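Local coordinates for RNA-binding protein with serine-rich domain 1 (Homo sapiens, PDB 4A8X) that serves as an auxiliary component of the splicing-dependent exon junction complex and uses this RRM domain to form the ASAP complex, at residues D19-I24 with I34-E39; T5-G10 with D58-A63; S26-I31 with K65-G70. All coordinates share one frame; numbering follows the deposited sequence.

Contact 1 (D19-I24 with I34-E39)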
loop_
_atom_site.group_PDB
_atom_site.type_symbol
_atom_site.label_atom_id
_atom_site.label_comp_id
_atom_site.label_asym_id
_atom_site.label_seq_id
_atom_site.Cartn_x
_atom_site.Cartn_y
_atom_site.Cartn_z
ATOM N N ASP A 19 -4.765 -13.650 0.526
ATOM C CA ASP A 19 -6.104 -13.664 -0.101
ATOM C C ASP A 19 -6.222 -12.690 -1.279
ATOM O O ASP A 19 -6.937 -12.948 -2.256
ATOM C CB ASP A 19 -7.206 -13.349 0.936
ATOM C CG ASP A 19 -7.606 -14.590 1.797
ATOM O OD1 ASP A 19 -7.278 -15.755 1.414
ATOM O OD2 ASP A 19 -8.270 -14.405 2.857
ATOM N N HIS A 20 -5.531 -11.557 -1.189
ATOM C CA HIS A 20 -5.521 -10.595 -2.272
ATOM C C HIS A 20 -4.880 -11.270 -3.487
ATOM O O HIS A 20 -5.361 -11.138 -4.605
ATOM C CB HIS A 20 -4.667 -9.359 -1.933
ATOM C CG HIS A 20 -5.321 -8.380 -0.991
ATOM N ND1 HIS A 20 -4.599 -7.638 -0.098
ATOM C CD2 HIS A 20 -6.617 -8.023 -0.823
ATOM C CE1 HIS A 20 -5.418 -6.855 0.591
ATOM N NE2 HIS A 20 -6.649 -7.065 0.154
ATOM N N ILE A 21 -3.800 -11.997 -3.248
ATOM C CA ILE A 21 -3.055 -12.638 -4.330
ATOM C C ILE A 21 -3.916 -13.727 -4.959
ATOM O O ILE A 21 -3.934 -13.884 -6.180
ATOM C CB ILE A 21 -1.722 -13.237 -3.812
ATOM C CG1 ILE A 21 -0.727 -12.097 -3.429
ATOM C CG2 ILE A 21 -1.105 -14.148 -4.866
ATOM C CD1 ILE A 21 -0.355 -11.196 -4.580
ATOM N N MET A 22 -4.632 -14.482 -4.127
ATOM C CA MET A 22 -5.530 -15.538 -4.616
ATOM C C MET A 22 -6.599 -14.915 -5.506
ATOM O O MET A 22 -6.850 -15.386 -6.629
ATOM C CB MET A 22 -6.185 -16.262 -3.418
ATOM C CG MET A 22 -7.258 -17.346 -3.814
ATOM S SD MET A 22 -6.576 -18.757 -4.766
ATOM C CE MET A 22 -8.093 -19.670 -5.125
ATOM N N GLU A 23 -7.239 -13.860 -5.003
ATOM C CA GLU A 23 -8.298 -13.172 -5.737
ATOM C C GLU A 23 -7.790 -12.576 -7.074
ATOM O O GLU A 23 -8.412 -12.749 -8.135
ATOM C CB GLU A 23 -8.925 -12.087 -4.857
ATOM C CG GLU A 23 -10.005 -11.323 -5.534
ATOM C CD GLU A 23 -10.637 -10.259 -4.654
ATOM O OE1 GLU A 23 -10.409 -10.245 -3.434
ATOM O OE2 GLU A 23 -11.381 -9.448 -5.206
ATOM N N ILE A 24 -6.643 -11.897 -7.044
ATOM C CA ILE A 24 -6.170 -11.211 -8.220
ATOM C C ILE A 24 -5.721 -12.219 -9.311
ATOM O O ILE A 24 -6.078 -12.087 -10.476
ATOM C CB ILE A 24 -4.997 -10.246 -7.835
ATOM C CG1 ILE A 24 -5.550 -9.024 -7.085
ATOM C CG2 ILE A 24 -4.217 -9.838 -9.049
ATOM C CD1 ILE A 24 -4.448 -8.195 -6.370
ATOM N N ILE A 34 -0.202 -21.636 -3.435
ATOM C CA ILE A 34 0.402 -20.332 -3.182
ATOM C C ILE A 34 1.386 -20.404 -2.014
ATOM O O ILE A 34 1.156 -21.109 -1.016
ATOM C CB ILE A 34 -0.640 -19.253 -2.847
ATOM C CG1 ILE A 34 -1.702 -19.164 -3.948
ATOM C CG2 ILE A 34 0.041 -17.900 -2.701
ATOM C CD1 ILE A 34 -2.570 -17.933 -3.848
ATOM N N ASP A 35 2.500 -19.692 -2.142
ATOM C CA ASP A 35 3.467 -19.600 -1.048
ATOM C C ASP A 35 3.875 -18.138 -0.862
ATOM O O ASP A 35 4.510 -17.549 -1.748
ATOM C CB ASP A 35 4.685 -20.455 -1.363
ATOM C CG ASP A 35 5.763 -20.382 -0.273
ATOM O OD1 ASP A 35 5.458 -19.967 0.873
ATOM O OD2 ASP A 35 6.920 -20.752 -0.568
ATOM N N MET A 36 3.476 -17.555 0.266
ATOM C CA MET A 36 3.746 -16.171 0.584
ATOM C C MET A 36 4.446 -16.091 1.975
ATOM O O MET A 36 3.805 -15.944 3.010
ATOM C CB MET A 36 2.430 -15.398 0.558
ATOM C CG MET A 36 2.542 -13.897 0.665
ATOM S SD MET A 36 1.088 -13.119 -0.139
ATOM C CE MET A 36 1.381 -11.413 0.275
ATOM N N PRO A 37 5.778 -16.186 1.981
ATOM C CA PRO A 37 6.508 -16.290 3.247
ATOM C C PRO A 37 6.372 -15.008 4.072
ATOM O O PRO A 37 6.228 -13.910 3.520
ATOM C CB PRO A 37 7.954 -16.508 2.805
ATOM C CG PRO A 37 7.861 -17.013 1.383
ATOM C CD PRO A 37 6.667 -16.325 0.816
ATOM N N VAL A 38 6.416 -15.172 5.390
ATOM C CA VAL A 38 6.227 -14.069 6.326
ATOM C C VAL A 38 7.533 -13.745 7.024
ATOM O O VAL A 38 8.431 -14.573 7.071
ATOM C CB VAL A 38 5.203 -14.439 7.421
ATOM C CG1 VAL A 38 3.898 -14.843 6.787
ATOM C CG2 VAL A 38 5.751 -15.565 8.324
ATOM N N GLU A 39 7.625 -12.546 7.586
ATOM C CA GLU A 39 8.809 -12.156 8.349
ATOM C C GLU A 39 8.938 -13.050 9.601
ATOM O O GLU A 39 8.020 -13.128 10.430
ATOM C CB GLU A 39 8.749 -10.669 8.704
ATOM C CG GLU A 39 8.920 -9.735 7.505
ATOM C CD GLU A 39 10.366 -9.653 7.023
ATOM O OE1 GLU A 39 11.240 -10.244 7.687
ATOM O OE2 GLU A 39 10.625 -9.015 5.974
#

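Contact 2 (T5-G10 with D58-A63)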
loop_
_atom_site.group_PDB
_atom_site.type_symbol
_atom_site.label_atom_id
_atom_site.label_comp_id
_atom_site.label_asym_id
_atom_site.label_seq_id
_atom_site.Cartn_x
_atom_site.Cartn_y
_atom_site.Cartn_z
ATOM N N THR A 5 4.582 -23.730 -14.917
ATOM C CA THR A 5 3.277 -23.324 -14.373
ATOM C C THR A 5 3.371 -22.434 -13.125
ATOM O O THR A 5 2.362 -21.893 -12.665
ATOM C CB THR A 5 2.484 -24.556 -13.973
ATOM O OG1 THR A 5 3.289 -25.342 -13.101
ATOM C CG2 THR A 5 2.101 -25.412 -15.216
ATOM N N LYS A 6 4.572 -22.277 -12.582
ATOM C CA LYS A 6 4.761 -21.520 -11.343
ATOM C C LYS A 6 5.342 -20.143 -11.645
ATOM O O LYS A 6 6.255 -20.018 -12.460
ATOM C CB LYS A 6 5.679 -22.292 -10.405
ATOM C CG LYS A 6 5.807 -21.644 -9.001
ATOM C CD LYS A 6 6.926 -22.328 -8.159
ATOM C CE LYS A 6 6.699 -23.803 -7.977
ATOM N NZ LYS A 6 7.870 -24.460 -7.328
ATOM N N VAL A 7 4.837 -19.115 -10.981
ATOM C CA VAL A 7 5.334 -17.755 -11.183
ATOM C C VAL A 7 5.715 -17.086 -9.840
ATOM O O VAL A 7 5.050 -17.319 -8.814
ATOM C CB VAL A 7 4.288 -16.860 -11.912
ATOM C CG1 VAL A 7 3.785 -17.523 -13.243
ATOM C CG2 VAL A 7 3.126 -16.544 -11.020
ATOM N N HIS A 8 6.781 -16.275 -9.860
ATOM C CA HIS A 8 7.182 -15.456 -8.699
ATOM C C HIS A 8 6.603 -14.053 -8.899
ATOM O O HIS A 8 6.777 -13.434 -9.953
ATOM C CB HIS A 8 8.715 -15.389 -8.599
ATOM C CG HIS A 8 9.227 -14.474 -7.524
ATOM N ND1 HIS A 8 9.401 -13.123 -7.722
ATOM C CD2 HIS A 8 9.628 -14.724 -6.252
ATOM C CE1 HIS A 8 9.902 -12.577 -6.618
ATOM N NE2 HIS A 8 10.038 -13.523 -5.707
ATOM N N ILE A 9 5.895 -13.570 -7.910
ATOM C CA ILE A 9 5.373 -12.207 -7.903
ATOM C C ILE A 9 6.175 -11.352 -6.919
ATOM O O ILE A 9 6.275 -11.698 -5.744
ATOM C CB ILE A 9 3.889 -12.183 -7.444
ATOM C CG1 ILE A 9 3.045 -13.170 -8.250
ATOM C CG2 ILE A 9 3.319 -10.781 -7.523
ATOM C CD1 ILE A 9 3.184 -13.035 -9.781
ATOM N N GLY A 10 6.734 -10.240 -7.404
ATOM C CA GLY A 10 7.628 -9.410 -6.610
ATOM C C GLY A 10 7.098 -7.994 -6.408
ATOM O O GLY A 10 6.197 -7.545 -7.124
ATOM N N ASP A 58 -0.522 -22.480 -19.975
ATOM C CA ASP A 58 -1.225 -21.398 -20.665
ATOM C C ASP A 58 -1.676 -20.332 -19.651
ATOM O O ASP A 58 -1.568 -19.151 -19.887
ATOM C CB ASP A 58 -2.428 -21.976 -21.413
ATOM C CG ASP A 58 -2.008 -22.961 -22.514
ATOM O OD1 ASP A 58 -0.997 -22.682 -23.182
ATOM O OD2 ASP A 58 -2.670 -24.000 -22.708
ATOM N N GLU A 59 -2.186 -20.770 -18.526
ATOM C CA GLU A 59 -2.611 -19.853 -17.482
ATOM C C GLU A 59 -1.429 -19.028 -16.928
ATOM O O GLU A 59 -1.508 -17.793 -16.820
ATOM C CB GLU A 59 -3.242 -20.660 -16.362
ATOM C CG GLU A 59 -4.641 -21.152 -16.660
ATOM C CD GLU A 59 -5.029 -22.256 -15.716
ATOM O OE1 GLU A 59 -4.116 -22.944 -15.218
ATOM O OE2 GLU A 59 -6.231 -22.424 -15.441
ATOM N N ALA A 60 -0.331 -19.706 -16.584
ATOM C CA ALA A 60 0.864 -19.001 -16.095
ATOM C C ALA A 60 1.378 -17.972 -17.102
ATOM O O ALA A 60 1.715 -16.822 -16.738
ATOM C CB ALA A 60 1.969 -19.997 -15.704
ATOM N N GLU A 61 1.446 -18.372 -18.367
ATOM C CA GLU A 61 1.776 -17.453 -19.452
ATOM C C GLU A 61 0.857 -16.224 -19.461
ATOM O O GLU A 61 1.321 -15.087 -19.630
ATOM C CB GLU A 61 1.609 -18.178 -20.798
ATOM C CG GLU A 61 2.306 -17.525 -21.935
ATOM C CD GLU A 61 2.491 -18.512 -23.093
ATOM O OE1 GLU A 61 3.437 -19.328 -23.042
ATOM O OE2 GLU A 61 1.670 -18.496 -24.025
ATOM N N LYS A 62 -0.432 -16.460 -19.288
ATOM C CA LYS A 62 -1.431 -15.384 -19.293
ATOM C C LYS A 62 -1.198 -14.423 -18.141
ATOM O O LYS A 62 -1.290 -13.187 -18.308
ATOM C CB LYS A 62 -2.842 -15.937 -19.171
ATOM C CG LYS A 62 -3.930 -14.917 -19.575
ATOM C CD LYS A 62 -5.338 -15.501 -19.475
ATOM C CE LYS A 62 -6.406 -14.401 -19.622
ATOM N NZ LYS A 62 -7.805 -14.954 -19.657
ATOM N N ALA A 63 -0.930 -14.994 -16.979
ATOM C CA ALA A 63 -0.661 -14.166 -15.795
ATOM C C ALA A 63 0.572 -13.309 -16.006
ATOM O O ALA A 63 0.586 -12.116 -15.677
ATOM C CB ALA A 63 -0.479 -15.017 -14.564
#

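Contact 3 (S26-I31 with K65-G70)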
loop_
_atom_site.group_PDB
_atom_site.type_symbol
_atom_site.label_atom_id
_atom_site.label_comp_id
_atom_site.label_asym_id
_atom_site.label_seq_id
_atom_site.Cartn_x
_atom_site.Cartn_y
_atom_site.Cartn_z
ATOM N N SER A 26 -6.283 -15.414 -9.656
ATOM C CA SER A 26 -7.328 -16.348 -10.085
ATOM C C SER A 26 -8.018 -15.804 -11.331
ATOM O O SER A 26 -8.615 -16.568 -12.108
ATOM C CB SER A 26 -8.341 -16.579 -8.968
ATOM O OG SER A 26 -7.799 -17.479 -8.010
ATOM N N THR A 27 -7.930 -14.493 -11.534
ATOM C CA THR A 27 -8.345 -13.878 -12.802
ATOM C C THR A 27 -7.755 -14.632 -14.010
ATOM O O THR A 27 -8.356 -14.630 -15.083
ATOM C CB THR A 27 -7.905 -12.360 -12.905
ATOM O OG1 THR A 27 -8.415 -11.627 -11.791
ATOM C CG2 THR A 27 -8.455 -11.692 -14.191
ATOM N N TYR A 28 -6.571 -15.231 -13.847
ATOM C CA TYR A 28 -5.810 -15.726 -14.997
ATOM C C TYR A 28 -5.825 -17.259 -15.111
ATOM O O TYR A 28 -5.311 -17.805 -16.085
ATOM C CB TYR A 28 -4.362 -15.144 -15.025
ATOM C CG TYR A 28 -4.419 -13.647 -15.015
ATOM C CD1 TYR A 28 -4.829 -12.954 -16.128
ATOM C CD2 TYR A 28 -4.124 -12.910 -13.857
ATOM C CE1 TYR A 28 -4.944 -11.575 -16.137
ATOM C CE2 TYR A 28 -4.259 -11.517 -13.851
ATOM C CZ TYR A 28 -4.646 -10.859 -14.995
ATOM O OH TYR A 28 -4.782 -9.491 -15.023
ATOM N N GLY A 29 -6.407 -17.948 -14.130
ATOM C CA GLY A 29 -6.466 -19.393 -14.193
ATOM C C GLY A 29 -6.689 -19.986 -12.828
ATOM O O GLY A 29 -6.822 -19.266 -11.849
ATOM N N LYS A 30 -6.726 -21.306 -12.779
ATOM C CA LYS A 30 -6.920 -22.039 -11.546
ATOM C C LYS A 30 -5.597 -22.174 -10.801
ATOM O O LYS A 30 -4.628 -22.698 -11.334
ATOM C CB LYS A 30 -7.415 -23.450 -11.850
ATOM C CG LYS A 30 -7.877 -24.195 -10.633
ATOM C CD LYS A 30 -9.181 -23.620 -10.095
ATOM C CE LYS A 30 -9.604 -24.314 -8.794
ATOM N NZ LYS A 30 -10.924 -23.814 -8.264
ATOM N N ILE A 31 -5.592 -21.730 -9.558
ATOM C CA ILE A 31 -4.389 -21.744 -8.748
ATOM C C ILE A 31 -4.353 -23.043 -7.948
ATOM O O ILE A 31 -5.315 -23.401 -7.268
ATOM C CB ILE A 31 -4.338 -20.537 -7.809
ATOM C CG1 ILE A 31 -4.263 -19.248 -8.647
ATOM C CG2 ILE A 31 -3.135 -20.662 -6.915
ATOM C CD1 ILE A 31 -4.171 -17.987 -7.870
ATOM N N LYS A 65 1.922 -12.408 -18.891
ATOM C CA LYS A 65 1.497 -11.477 -19.939
ATOM C C LYS A 65 0.785 -10.203 -19.388
ATOM O O LYS A 65 1.173 -9.074 -19.734
ATOM C CB LYS A 65 0.599 -12.272 -20.914
ATOM C CG LYS A 65 0.237 -11.594 -22.200
ATOM C CD LYS A 65 -0.579 -12.528 -23.131
ATOM C CE LYS A 65 -1.444 -11.706 -24.090
ATOM N NZ LYS A 65 -2.343 -12.521 -24.955
ATOM N N HIS A 66 -0.218 -10.385 -18.517
ATOM C CA HIS A 66 -1.014 -9.276 -17.971
ATOM C C HIS A 66 -0.444 -8.594 -16.729
ATOM O O HIS A 66 -0.820 -7.464 -16.429
ATOM C CB HIS A 66 -2.444 -9.744 -17.668
ATOM C CG HIS A 66 -3.204 -10.145 -18.895
ATOM N ND1 HIS A 66 -2.835 -11.220 -19.673
ATOM C CD2 HIS A 66 -4.275 -9.588 -19.503
ATOM C CE1 HIS A 66 -3.662 -11.320 -20.705
ATOM N NE2 HIS A 66 -4.543 -10.344 -20.621
ATOM N N MET A 67 0.432 -9.251 -15.983
ATOM C CA MET A 67 0.801 -8.703 -14.672
ATOM C C MET A 67 2.294 -8.439 -14.411
ATOM O O MET A 67 2.633 -7.840 -13.398
ATOM C CB MET A 67 0.229 -9.581 -13.558
ATOM C CG MET A 67 -1.272 -9.394 -13.354
ATOM S SD MET A 67 -1.825 -7.703 -12.928
ATOM C CE MET A 67 -1.500 -7.656 -11.143
ATOM N N ASP A 68 3.188 -8.843 -15.308
ATOM C CA ASP A 68 4.578 -8.482 -15.143
ATOM C C ASP A 68 4.655 -7.019 -15.564
ATOM O O ASP A 68 4.459 -6.710 -16.730
ATOM C CB ASP A 68 5.511 -9.312 -15.996
ATOM C CG ASP A 68 6.943 -8.894 -15.815
ATOM O OD1 ASP A 68 7.381 -8.638 -14.668
ATOM O OD2 ASP A 68 7.648 -8.813 -16.820
ATOM N N GLY A 69 4.840 -6.113 -14.609
ATOM C CA GLY A 69 4.668 -4.698 -14.910
ATOM C C GLY A 69 3.300 -4.136 -14.600
ATOM O O GLY A 69 3.062 -2.936 -14.799
ATOM N N GLY A 70 2.395 -4.990 -14.107
ATOM C CA GLY A 70 1.069 -4.576 -13.680
ATOM C C GLY A 70 1.219 -3.893 -12.310
ATOM O O GLY A 70 2.353 -3.666 -11.829
#

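Contact 1 (D19-I24 with I34-E39)
The terminal methyl of Ile34, CD1, pushes into the shallow hollow that Ile21 and Met22 leave between them on helix 18-26. It reaches down to the helix backbone, 3.9 Å from Met22 CA, and rests beside the root of the methionine side chain, with Met22 CB 4.0 Å away. On the other flank of the hollow stands Ile21 CG2, which meets the same methyl at 4.2 Å. Met22 runs out with CG anti to the backbone N (chi1 176°) and then bends at chi2, which brings its sulfur back over Ile34 CD1 at 4.2 Å; the two side chains cross at about a right angle, and the methyl is thus lined by Met22 from its backbone to its sulfur.

Ile21 is itself a bump between two strand residues. While CG2 faces Ile34, its other branch starts at CG1, where Met36 SD lies 3.9 Å away. Met36 starts with CG anti to the backbone N (chi1 -171°) and stays extended beyond CG, which carries its sulfur to the helix. Leu12, Val16 and Val52 also pack on Ile21, the buried residue of the group, whereas Met22 lies at the surface.

The interface is wholly apolar, and the side chains of Ile34 and Met36 both point to the helix. Backbone hydrogen bonding of Asp35 with Tyr51 ties the strand to its neighbour. A first helix laid against the back of the edge strand that follows it is characteristic of the beta-alpha-beta half of the RRM fold.

Contact 2 (T5-G10 with D58-A63)
Ala60 presses its methyl group against the backbone of Thr5, just ahead of strand 6-10. Its CB stands 3.6 Å from Thr5 O and 3.8 Å from Thr5 CA, and the CA atoms of these two residues come within 5.2 Å of each other. So close an approach is consistent with a small side chain at this point. Two residues on, Val7 adds the one pairing of apolar side chains, with CG1 lying 3.9 Å from Ala60 CB. That branch is anti to the carbonyl carbon of Val7 (chi1 -53°), which puts it on the helix side, and it also comes 4.1 Å from Ala60 O, so it touches both the methyl and the carbonyl end of the same helical residue.

Beyond this point the two elements diverge. Ala63, one turn further along the helix, still turns its methyl toward the strand, but Ala63 CB remains 5.1 Å from Val7 CG1; Phe54 and Tyr28 pack against this alanine, and Leu64 meets Val7. The outer side of the helix is different in kind: Asp58, Glu61 and Lys62 are exposed and take no part in the contact. Lys6 likewise points away from the helix, on the other face of the sheet, where it forms a cation-pi interaction with Trp86 and a hydrogen bond to Ala84 O.

Thr5 O is touched by the alanine methyl; the backbone of Thr5 is hydrogen-bonded to Phe54 on the neighbouring strand. No polar bond joins the two segments, and their polar groups find partners on other residues. Without a directional bond, the seating of helix 57-67 on strand 6-10, a central strand of the RRM sheet, rests on fit of shape.

Contact 3 (S26-I31 with K65-G70)
Tyr28 lays the far end of its ring across the last turn of helix 57-67, meeting His66 through CE1 and Met67 through CE2. CE1 lies 3.5 Å from His66 CB and 3.6 Å from His66 CG, while CE2 approaches Met67 CG at 3.7 Å. The ring thus spans two consecutive helical residues. Its hydroxyl oxygen, Tyr28 OH, reaches beyond the ring to the same pair, 3.5 Å from His66 CB, where the approach is to carbon.

The aromatic pair is neither stacked nor perpendicular: the centroids of Tyr28 and His66 are 5.2 Å apart and the planes meet at 39°. The imidazole is tied down within its own helix, since ND1 hydrogen-bonds Lys62 O one turn back. Met67 instead folds up, bent at chi2 (-59°) and again at chi3 (-82°), which keeps its sulfur near the tyrosine, with SD 4.0 Å from Tyr28 OH, and lets the chain end among Ile24, Phe25 and Ile77. CB of the preceding Thr27 lies 3.8 Å above the plane of the tyrosine ring, offset toward its rim. Replacing Tyr28 by an alanine would probably open a gap beside His66 CB and Met67 CG and leave the bent methionine freer to turn.

Gly29 follows with positive phi, a conformation in which a side chain would jam against the preceding carbonyl. Around the contact, Lys62 and Ala63 extend the helical surface under Tyr28, and an apolar side chain of another protein's chain also packs on Tyr28. The tyrosine sits in the turn between helix 18-26 and strand 31-39, bridging to the end of helix 57-67, whose Met67 reaches helix 18-26 and strand 75-82.

Contacts 2 and 3 are buried and share helix 57-67, so their centres lie about 6 Å apart; contact 1, on helix 18-26 and the edge strand 31-39, is partly buried and about 13 to 14 Å from both. Contacts 1 and 2 set the two helices against different strands of one sheet, whereas contact 3 joins the loop that follows helix 18-26 to the end of helix 57-67. Isoleucine and methionine side chains interlock in contact 1, a bare methyl marks the close approach in contact 2, and aromatic rings enter in contact 3. A probable hydrogen bond from Lys30 N to Glu59 OE2 links contacts 2 and 3, while Ile24 and Met67 link contacts 1 and 3 by packing.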